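Local coordinates for protein agmatinase (Deinococcus radiodurans, PDB 1WOH) that probably hydrolyses agmatine to putrescine and urea, as a member of the arginase family that binds two manganese ions per subunit, at residues Val139-Asp150 with Asn159-Cys167; Leu173-Arg182 with Arg197-Val207. All coordinates share one frame; numbering follows the deposited sequence.

Interaction 1: residues Val139-Asp150 with Asn159-Cys167; sequences VVQLDAHLDFTD and NSSPFRRAC
T149 N donates to S160 O (2.9 Å), and the loop that leaves strand 139-142 thereby runs against the start of helix 162-167. F163 N adds a weak bond to D147 O. S161 is at the N-cap position, but its hydroxyl donates to T149 O (2.6 Å) instead of capping. R164 lies across F148. Its CD sits over the centre of the ring, 3.5 Å from the centroid, a CH-pi contact. Its chain bends at chi2 (62°), and NH1 reaches F148 O at 2.9 Å, in the guanidinium plane. C167 SG and F163 CB lie at the edge of the F148 ring. R165 grips D150 end-on: NH1 bonds D150 O (2.8 Å), and NH2 forms a salt bridge to OD1 (2.9 Å). K156 is a second partner of OD1. Q141 OE1, bonded to the T178 hydroxyl, lies over one face of the F163 ring. Q141 NE2 donates to D143 OD2 and to L146 O (3.1 Å), bracing the metal-site loop. D143, H145 and D147 bind manganese in this protein, though this chain has none bound. The contact belongs to the beta-alpha-beta unit 137-142, 162-169, 173-181. F163 also touches I176 and S227, of strands 173-181 and 223-229, and L128 of helix 124-128.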
loop_
_atom_site.group_PDB
_atom_site.type_symbol
_atom_site.label_atom_id
_atom_site.label_comp_id
_atom_site.label_asym_id
_atom_site.label_seq_id
_atom_site.Cartn_x
_atom_site.Cartn_y
_atom_site.Cartn_z
ATOM N N VAL A 139 10.537 26.900 -25.587
ATOM C CA VAL A 139 10.105 25.795 -24.741
ATOM C C VAL A 139 8.738 26.120 -24.176
ATOM O O VAL A 139 8.506 27.230 -23.688
ATOM C CB VAL A 139 11.054 25.540 -23.539
ATOM C CG1 VAL A 139 10.410 24.523 -22.568
ATOM C CG2 VAL A 139 12.382 25.004 -24.030
ATOM N N VAL A 140 7.819 25.162 -24.289
ATOM C CA VAL A 140 6.483 25.308 -23.724
ATOM C C VAL A 140 6.544 24.344 -22.547
ATOM O O VAL A 140 6.660 23.135 -22.723
ATOM C CB VAL A 140 5.373 24.886 -24.713
ATOM C CG1 VAL A 140 4.039 24.796 -23.978
ATOM C CG2 VAL A 140 5.263 25.920 -25.834
ATOM N N GLN A 141 6.482 24.908 -21.351
ATOM C CA GLN A 141 6.608 24.151 -20.115
ATOM C C GLN A 141 5.340 24.083 -19.265
ATOM O O GLN A 141 4.805 25.121 -18.864
ATOM C CB GLN A 141 7.759 24.791 -19.311
ATOM C CG GLN A 141 7.846 24.440 -17.842
ATOM C CD GLN A 141 8.799 25.361 -17.078
ATOM O OE1 GLN A 141 9.280 26.368 -17.613
ATOM N NE2 GLN A 141 9.060 25.027 -15.817
ATOM N N LEU A 142 4.853 22.868 -19.005
ATOM C CA LEU A 142 3.680 22.685 -18.141
ATOM C C LEU A 142 4.330 22.358 -16.802
ATOM O O LEU A 142 5.136 21.435 -16.716
ATOM C CB LEU A 142 2.814 21.514 -18.606
ATOM C CG LEU A 142 2.089 21.664 -19.948
ATOM C CD1 LEU A 142 1.124 20.510 -20.110
ATOM C CD2 LEU A 142 1.327 22.972 -20.000
ATOM N N ASP A 143 3.976 23.087 -15.756
ATOM C CA ASP A 143 4.666 22.877 -14.487
ATOM C C ASP A 143 4.017 23.688 -13.378
ATOM O O ASP A 143 3.487 24.775 -13.622
ATOM C CB ASP A 143 6.110 23.377 -14.674
ATOM C CG ASP A 143 7.110 22.704 -13.764
ATOM O OD1 ASP A 143 6.749 22.315 -12.636
ATOM O OD2 ASP A 143 8.285 22.589 -14.187
ATOM N N ALA A 144 4.063 23.170 -12.156
ATOM C CA ALA A 144 3.537 23.902 -11.016
ATOM C C ALA A 144 4.650 24.842 -10.550
ATOM O O ALA A 144 4.397 25.837 -9.884
ATOM C CB ALA A 144 3.177 22.941 -9.887
ATOM N N HIS A 145 5.887 24.508 -10.907
ATOM C CA HIS A 145 7.035 25.308 -10.484
ATOM C C HIS A 145 7.796 25.923 -11.659
ATOM O O HIS A 145 7.813 25.372 -12.756
ATOM C CB HIS A 145 7.973 24.433 -9.633
ATOM C CG HIS A 145 7.266 23.676 -8.547
ATOM N ND1 HIS A 145 7.060 22.312 -8.602
ATOM C CD2 HIS A 145 6.689 24.096 -7.397
ATOM C CE1 HIS A 145 6.387 21.927 -7.531
ATOM N NE2 HIS A 145 6.149 22.991 -6.784
ATOM N N LEU A 146 8.430 27.072 -11.431
ATOM C CA LEU A 146 9.164 27.738 -12.502
ATOM C C LEU A 146 10.441 27.002 -12.918
ATOM O O LEU A 146 10.758 26.922 -14.103
ATOM C CB LEU A 146 9.499 29.177 -12.101
ATOM C CG LEU A 146 10.136 30.039 -13.196
ATOM C CD1 LEU A 146 9.170 30.205 -14.366
ATOM C CD2 LEU A 146 10.504 31.390 -12.616
ATOM N N ASP A 147 11.169 26.467 -11.940
ATOM C CA ASP A 147 12.410 25.732 -12.195
ATOM C C ASP A 147 13.439 26.507 -13.033
ATOM O O ASP A 147 14.046 25.973 -13.972
ATOM C CB ASP A 147 12.091 24.377 -12.842
ATOM C CG ASP A 147 11.304 23.461 -11.912
ATOM O OD1 ASP A 147 11.388 23.650 -10.680
ATOM O OD2 ASP A 147 10.607 22.545 -12.401
ATOM N N PHE A 148 13.633 27.767 -12.661
ATOM C CA PHE A 148 14.585 28.657 -13.321
ATOM C C PHE A 148 15.539 29.211 -12.253
ATOM O O PHE A 148 16.086 30.306 -12.391
ATOM C CB PHE A 148 13.844 29.820 -13.991
ATOM C CG PHE A 148 14.659 30.541 -15.031
ATOM C CD1 PHE A 148 15.066 29.884 -16.184
ATOM C CD2 PHE A 148 15.013 31.881 -14.859
ATOM C CE1 PHE A 148 15.817 30.542 -17.161
ATOM C CE2 PHE A 148 15.765 32.547 -15.828
ATOM C CZ PHE A 148 16.166 31.871 -16.980
ATOM N N THR A 149 15.736 28.443 -11.188
ATOM C CA THR A 149 16.606 28.867 -10.093
ATOM C C THR A 149 18.090 28.683 -10.421
ATOM O O THR A 149 18.472 27.729 -11.088
ATOM C CB THR A 149 16.239 28.087 -8.809
ATOM O OG1 THR A 149 14.967 28.549 -8.336
ATOM C CG2 THR A 149 17.294 28.275 -7.721
ATOM N N ASP A 150 18.924 29.616 -9.969
ATOM C CA ASP A 150 20.360 29.515 -10.215
ATOM C C ASP A 150 20.949 28.436 -9.298
ATOM O O ASP A 150 21.402 27.391 -9.769
ATOM C CB ASP A 150 21.043 30.867 -9.961
ATOM C CG ASP A 150 22.540 30.823 -10.219
ATOM O OD1 ASP A 150 23.038 29.761 -10.654
ATOM O OD2 ASP A 150 23.218 31.853 -9.986
ATOM N N ASN A 159 16.791 19.982 -9.490
ATOM C CA ASN A 159 15.662 20.033 -10.406
ATOM C C ASN A 159 14.991 21.407 -10.402
ATOM O O ASN A 159 13.981 21.616 -11.078
ATOM C CB ASN A 159 14.643 18.923 -10.091
ATOM C CG ASN A 159 14.054 19.019 -8.691
ATOM O OD1 ASN A 159 14.652 19.637 -7.807
ATOM N ND2 ASN A 159 12.885 18.428 -8.484
ATOM N N SER A 160 15.335 22.181 -9.606
ATOM C CA SER A 160 14.760 23.526 -9.584
ATOM C C SER A 160 15.529 24.462 -10.530
ATOM O O SER A 160 15.151 25.626 -10.697
ATOM C CB SER A 160 14.809 24.108 -8.166
ATOM O OG SER A 160 14.046 23.331 -7.263
ATOM N N SER A 161 16.585 23.948 -11.160
ATOM C CA SER A 161 17.428 24.753 -12.052
ATOM C C SER A 161 17.596 24.320 -13.517
ATOM O O SER A 161 18.356 24.956 -14.250
ATOM C CB SER A 161 18.845 24.846 -11.470
ATOM O OG SER A 161 18.853 25.328 -10.141
ATOM N N PRO A 162 16.885 23.279 -13.980
ATOM C CA PRO A 162 17.109 22.895 -15.379
ATOM C C PRO A 162 17.011 23.941 -16.484
ATOM O O PRO A 162 17.849 23.961 -17.390
ATOM C CB PRO A 162 16.136 21.735 -15.579
ATOM C CG PRO A 162 15.011 22.083 -14.677
ATOM C CD PRO A 162 15.727 22.555 -13.424
ATOM N N PHE A 163 16.003 24.804 -16.431
ATOM C CA PHE A 163 15.865 25.802 -17.483
ATOM C C PHE A 163 16.850 26.952 -17.368
ATOM O O PHE A 163 17.142 27.626 -18.355
ATOM C CB PHE A 163 14.420 26.300 -17.540
ATOM C CG PHE A 163 13.450 25.223 -17.915
ATOM C CD1 PHE A 163 12.554 24.715 -16.981
ATOM C CD2 PHE A 163 13.484 24.664 -19.188
ATOM C CE1 PHE A 163 11.701 23.653 -17.313
ATOM C CE2 PHE A 163 12.638 23.605 -19.531
ATOM C CZ PHE A 163 11.746 23.099 -18.590
ATOM N N ARG A 164 17.378 27.162 -16.168
ATOM C CA ARG A 164 18.361 28.214 -15.949
ATOM C C ARG A 164 19.671 27.707 -16.553
ATOM O O ARG A 164 20.369 28.441 -17.260
ATOM C CB ARG A 164 18.522 28.479 -14.446
ATOM C CG ARG A 164 19.325 29.731 -14.105
ATOM C CD ARG A 164 18.646 30.993 -14.631
ATOM N NE ARG A 164 19.323 32.205 -14.171
ATOM C CZ ARG A 164 19.060 32.831 -13.026
ATOM N NH1 ARG A 164 18.117 32.378 -12.203
ATOM N NH2 ARG A 164 19.760 33.905 -12.690
ATOM N N ARG A 165 19.991 26.442 -16.284
ATOM C CA ARG A 165 21.203 25.825 -16.815
ATOM C C ARG A 165 21.090 25.728 -18.335
ATOM O O ARG A 165 22.052 25.967 -19.058
ATOM C CB ARG A 165 21.396 24.421 -16.236
ATOM C CG ARG A 165 21.685 24.372 -14.738
ATOM C CD ARG A 165 23.076 24.932 -14.428
ATOM N NE ARG A 165 23.079 26.383 -14.291
ATOM C CZ ARG A 165 22.583 27.031 -13.243
ATOM N NH1 ARG A 165 22.047 26.353 -12.236
ATOM N NH2 ARG A 165 22.622 28.356 -13.195
ATOM N N ALA A 166 19.899 25.377 -18.811
ATOM C CA ALA A 166 19.666 25.251 -20.243
ATOM C C ALA A 166 19.928 26.569 -20.975
ATOM O O ALA A 166 20.648 26.603 -21.979
ATOM C CB ALA A 166 18.224 24.778 -20.499
ATOM N N CYS A 167 19.344 27.651 -20.477
ATOM C CA CYS A 167 19.509 28.947 -21.115
ATOM C C CYS A 167 20.946 29.425 -21.149
ATOM O O CYS A 167 21.398 29.967 -22.156
ATOM C CB CYS A 167 18.615 29.991 -20.440
ATOM S SG CYS A 167 16.868 29.829 -20.912
#

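Interaction 2: residues Leu173-Arg182 with Arg197-Val207; sequences LVHITTVGLR and RGHTIIPMDDV
Two parallel strands of a beta-alpha-beta unit meet here. Strand 173-181 pairs with 200-203, the outermost strand at this end of the parallel arginase-family sheet within the chain; helix 188-196 connects them. The short axes run 4.8 Å apart at 20°. T200 N bonds I176 O and T178 N bonds T200 O. I202 N then bonds T178 O (2.7 Å), and G180 N bonds I202 O. Side chains of T177, V179, T200 and I202 share one face of the sheet. There V179 CG2 meets I202 CD1 at 3.6 Å, side by side. V179 CG1 turns to V207 CG2, joining the strand to helix 204-207. T178 and I201 point to the opposite face, where L181 CD1 approaches I201 CG2 closely, at 3.3 Å. L69 of the second subunit packs on I201 and P203. At the start of the pair, H175 NE2 and the T200 hydroxyl share a hydrogen bond of 2.9 Å. With CG anti to the backbone N (chi1 -174°), the H175 ring reaches segment 197-207, and T200 OG1 lies at its edge, in plane. I176 lies over a face of the H199 ring, its CB 4.0 Å from the centroid in a CH-pi contact. F148 meets the same ring edge-to-face. G198 ends helix 188-196 in a Schellman motif, and water 1 ties R197 O to V174 O. R182 NH1 bonds G180 O and also G232 O. At the far end M204 N donates to L181 O at 2.9 Å, tilted 23° from the carbonyl plane, and water 3 donates to the same oxygen.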
loop_
_atom_site.group_PDB
_atom_site.type_symbol
_atom_site.label_atom_id
_atom_site.label_comp_id
_atom_site.label_asym_id
_atom_site.label_seq_id
_atom_site.Cartn_x
_atom_site.Cartn_y
_atom_site.Cartn_z
ATOM N N LEU A 173 18.239 29.058 -27.177
ATOM C CA LEU A 173 17.003 28.866 -26.408
ATOM C C LEU A 173 16.573 30.281 -26.044
ATOM O O LEU A 173 16.958 30.820 -24.999
ATOM C CB LEU A 173 17.281 28.050 -25.141
ATOM C CG LEU A 173 16.097 27.283 -24.541
ATOM C CD1 LEU A 173 16.557 26.577 -23.270
ATOM C CD2 LEU A 173 14.948 28.227 -24.240
ATOM N N VAL A 174 15.761 30.880 -26.912
ATOM C CA VAL A 174 15.351 32.261 -26.735
ATOM C C VAL A 174 14.105 32.585 -25.943
ATOM O O VAL A 174 13.913 33.736 -25.551
ATOM C CB VAL A 174 15.210 32.956 -28.107
ATOM C CG1 VAL A 174 16.534 32.906 -28.854
ATOM C CG2 VAL A 174 14.119 32.276 -28.924
ATOM N N HIS A 175 13.252 31.601 -25.694
ATOM C CA HIS A 175 12.033 31.911 -24.972
ATOM C C HIS A 175 11.388 30.698 -24.337
ATOM O O HIS A 175 11.436 29.602 -24.881
ATOM C CB HIS A 175 11.036 32.579 -25.930
ATOM C CG HIS A 175 9.787 33.064 -25.265
ATOM N ND1 HIS A 175 8.642 32.301 -25.176
ATOM C CD2 HIS A 175 9.518 34.224 -24.622
ATOM C CE1 HIS A 175 7.721 32.971 -24.507
ATOM N NE2 HIS A 175 8.228 34.141 -24.158
ATOM N N ILE A 176 10.805 30.913 -23.167
ATOM C CA ILE A 176 10.094 29.862 -22.452
ATOM C C ILE A 176 8.726 30.383 -22.053
ATOM O O ILE A 176 8.582 31.526 -21.616
ATOM C CB ILE A 176 10.821 29.422 -21.153
ATOM C CG1 ILE A 176 12.213 28.885 -21.479
ATOM C CG2 ILE A 176 10.014 28.318 -20.450
ATOM C CD1 ILE A 176 12.980 28.384 -20.235
ATOM N N THR A 177 7.719 29.541 -22.222
ATOM C CA THR A 177 6.366 29.888 -21.835
ATOM C C THR A 177 6.024 28.837 -20.791
ATOM O O THR A 177 5.938 27.655 -21.116
ATOM C CB THR A 177 5.381 29.755 -23.008
ATOM O OG1 THR A 177 5.734 30.684 -24.038
ATOM C CG2 THR A 177 3.963 30.034 -22.532
ATOM N N THR A 178 5.844 29.268 -19.547
ATOM C CA THR A 178 5.532 28.348 -18.453
ATOM C C THR A 178 4.085 28.498 -18.027
ATOM O O THR A 178 3.634 29.598 -17.705
ATOM C CB THR A 178 6.443 28.620 -17.251
ATOM O OG1 THR A 178 7.804 28.627 -17.699
ATOM C CG2 THR A 178 6.274 27.537 -16.193
ATOM N N VAL A 179 3.363 27.382 -18.006
ATOM C CA VAL A 179 1.952 27.419 -17.654
ATOM C C VAL A 179 1.595 26.451 -16.535
ATOM O O VAL A 179 2.012 25.295 -16.557
ATOM C CB VAL A 179 1.093 27.081 -18.892
ATOM C CG1 VAL A 179 -0.388 27.193 -18.557
ATOM C CG2 VAL A 179 1.474 27.998 -20.043
ATOM N N GLY A 180 0.819 26.936 -15.566
ATOM C CA GLY A 180 0.386 26.105 -14.456
ATOM C C GLY A 180 0.982 26.462 -13.107
ATOM O O GLY A 180 0.653 25.835 -12.099
ATOM N N LEU A 181 1.836 27.481 -13.079
ATOM C CA LEU A 181 2.496 27.893 -11.843
ATOM C C LEU A 181 1.541 28.215 -10.700
ATOM O O LEU A 181 0.521 28.890 -10.886
ATOM C CB LEU A 181 3.396 29.108 -12.101
ATOM C CG LEU A 181 4.522 28.965 -13.132
ATOM C CD1 LEU A 181 5.325 30.255 -13.179
ATOM C CD2 LEU A 181 5.430 27.799 -12.762
ATOM N N ARG A 182 1.896 27.741 -9.509
ATOM C CA ARG A 182 1.099 27.960 -8.309
ATOM C C ARG A 182 1.910 27.517 -7.094
ATOM O O ARG A 182 2.924 26.827 -7.233
ATOM C CB ARG A 182 -0.198 27.151 -8.395
ATOM C CG ARG A 182 0.021 25.653 -8.541
ATOM C CD ARG A 182 -1.279 24.952 -8.933
ATOM N NE ARG A 182 -1.163 23.500 -8.896
ATOM C CZ ARG A 182 -0.725 22.741 -9.898
ATOM N NH1 ARG A 182 -0.351 23.285 -11.050
ATOM N NH2 ARG A 182 -0.675 21.426 -9.743
ATOM N N ARG A 197 14.150 38.290 -18.967
ATOM C CA ARG A 197 14.630 37.636 -20.188
ATOM C C ARG A 197 13.503 37.549 -21.219
ATOM O O ARG A 197 13.693 37.012 -22.315
ATOM C CB ARG A 197 15.110 36.208 -19.903
ATOM C CG ARG A 197 16.382 36.090 -19.104
ATOM C CD ARG A 197 16.749 34.627 -18.920
ATOM N NE ARG A 197 17.091 33.978 -20.182
ATOM C CZ ARG A 197 18.333 33.732 -20.588
ATOM N NH1 ARG A 197 19.363 34.074 -19.828
ATOM N NH2 ARG A 197 18.542 33.144 -21.757
ATOM N N GLY A 198 12.329 38.049 -20.850
ATOM C CA GLY A 198 11.198 38.022 -21.760
ATOM C C GLY A 198 10.370 36.750 -21.689
ATOM O O GLY A 198 9.420 36.585 -22.458
ATOM N N HIS A 199 10.718 35.843 -20.778
ATOM C CA HIS A 199 9.958 34.598 -20.658
ATOM C C HIS A 199 8.512 34.911 -20.280
ATOM O O HIS A 199 8.220 35.941 -19.667
ATOM C CB HIS A 199 10.585 33.678 -19.607
ATOM C CG HIS A 199 11.895 33.078 -20.022
ATOM N ND1 HIS A 199 12.590 33.490 -21.139
ATOM C CD2 HIS A 199 12.644 32.103 -19.454
ATOM C CE1 HIS A 199 13.708 32.793 -21.242
ATOM N NE2 HIS A 199 13.764 31.944 -20.231
ATOM N N THR A 200 7.606 34.014 -20.652
ATOM C CA THR A 200 6.189 34.195 -20.362
ATOM C C THR A 200 5.767 33.287 -19.216
ATOM O O THR A 200 5.928 32.070 -19.278
ATOM C CB THR A 200 5.339 33.887 -21.606
ATOM O OG1 THR A 200 5.774 34.721 -22.687
ATOM C CG2 THR A 200 3.860 34.155 -21.334
ATOM N N ILE A 201 5.231 33.900 -18.170
ATOM C CA ILE A 201 4.798 33.181 -16.985
ATOM C C ILE A 201 3.280 33.205 -16.904
ATOM O O ILE A 201 2.677 34.268 -16.773
ATOM C CB ILE A 201 5.407 33.834 -15.721
ATOM C CG1 ILE A 201 6.930 33.679 -15.754
ATOM C CG2 ILE A 201 4.810 33.224 -14.465
ATOM C CD1 ILE A 201 7.636 34.221 -14.520
ATOM N N ILE A 202 2.665 32.032 -16.991
ATOM C CA ILE A 202 1.209 31.943 -16.933
ATOM C C ILE A 202 0.754 31.134 -15.721
ATOM O O ILE A 202 0.747 29.904 -15.748
ATOM C CB ILE A 202 0.643 31.300 -18.226
ATOM C CG1 ILE A 202 1.147 32.071 -19.455
ATOM C CG2 ILE A 202 -0.881 31.326 -18.197
ATOM C CD1 ILE A 202 0.738 31.457 -20.799
ATOM N N PRO A 203 0.375 31.821 -14.633
ATOM C CA PRO A 203 -0.084 31.165 -13.402
ATOM C C PRO A 203 -1.319 30.310 -13.679
ATOM O O PRO A 203 -2.069 30.589 -14.612
ATOM C CB PRO A 203 -0.406 32.339 -12.484
ATOM C CG PRO A 203 0.475 33.444 -13.003
ATOM C CD PRO A 203 0.354 33.286 -14.485
ATOM N N MET A 204 -1.525 29.273 -12.873
ATOM C CA MET A 204 -2.685 28.399 -13.045
ATOM C C MET A 204 -3.978 29.210 -12.934
ATOM O O MET A 204 -4.965 28.907 -13.603
ATOM C CB MET A 204 -2.674 27.294 -11.984
ATOM C CG MET A 204 -3.820 26.302 -12.085
ATOM S SD MET A 204 -3.832 25.381 -13.632
ATOM C CE MET A 204 -5.594 25.227 -13.903
ATOM N N ASP A 205 -3.973 30.238 -12.088
ATOM C CA ASP A 205 -5.158 31.077 -11.921
ATOM C C ASP A 205 -5.633 31.692 -13.240
ATOM O O ASP A 205 -6.832 31.902 -13.433
ATOM C CB ASP A 205 -4.897 32.196 -10.909
ATOM C CG ASP A 205 -4.835 31.690 -9.483
ATOM O OD1 ASP A 205 -5.750 30.942 -9.077
ATOM O OD2 ASP A 205 -3.877 32.046 -8.764
ATOM N N ASP A 206 -4.697 31.988 -14.139
ATOM C CA ASP A 206 -5.049 32.568 -15.433
ATOM C C ASP A 206 -5.706 31.510 -16.305
ATOM O O ASP A 206 -6.633 31.801 -17.065
ATOM C CB ASP A 206 -3.808 33.115 -16.143
ATOM C CG ASP A 206 -3.196 34.300 -15.418
ATOM O OD1 ASP A 206 -3.823 34.809 -14.465
ATOM O OD2 ASP A 206 -2.087 34.726 -15.809
ATOM N N VAL A 207 -5.212 30.281 -16.202
ATOM C CA VAL A 207 -5.772 29.176 -16.968
ATOM C C VAL A 207 -7.226 28.992 -16.555
ATOM O O VAL A 207 -8.106 28.798 -17.395
ATOM C CB VAL A 207 -5.007 27.864 -16.692
ATOM C CG1 VAL A 207 -5.667 26.708 -17.412
ATOM C CG2 VAL A 207 -3.567 28.002 -17.143
HETATM O O HOH W 1 12.313 35.613 -24.104
HETATM O O HOH W 2 8.732 31.027 -18.303
HETATM O O HOH W 3 -1.735 30.312 -9.864
#

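From the N terminus, strand 137-142 comes first and runs into the manganese-binding loop. Interaction 1 folds this loop back on helix 162-169, closing a short connection of eight residues. The chain then enters strand 173-181, passes through helix 188-196 and returns as strand 200-203, where interaction 2 closes. The two contacts follow in series and neither nests nor crosses. They still touch. Strands 137-142 and 173-181 are neighbours in the sheet, with Q141 N 2.8 Å from T177 O. Q141 OE1 probably bonds T178 OG1, and L181 packs on H145 and L146. Together they join the metal-site loop to the sheet's outermost strand on this side.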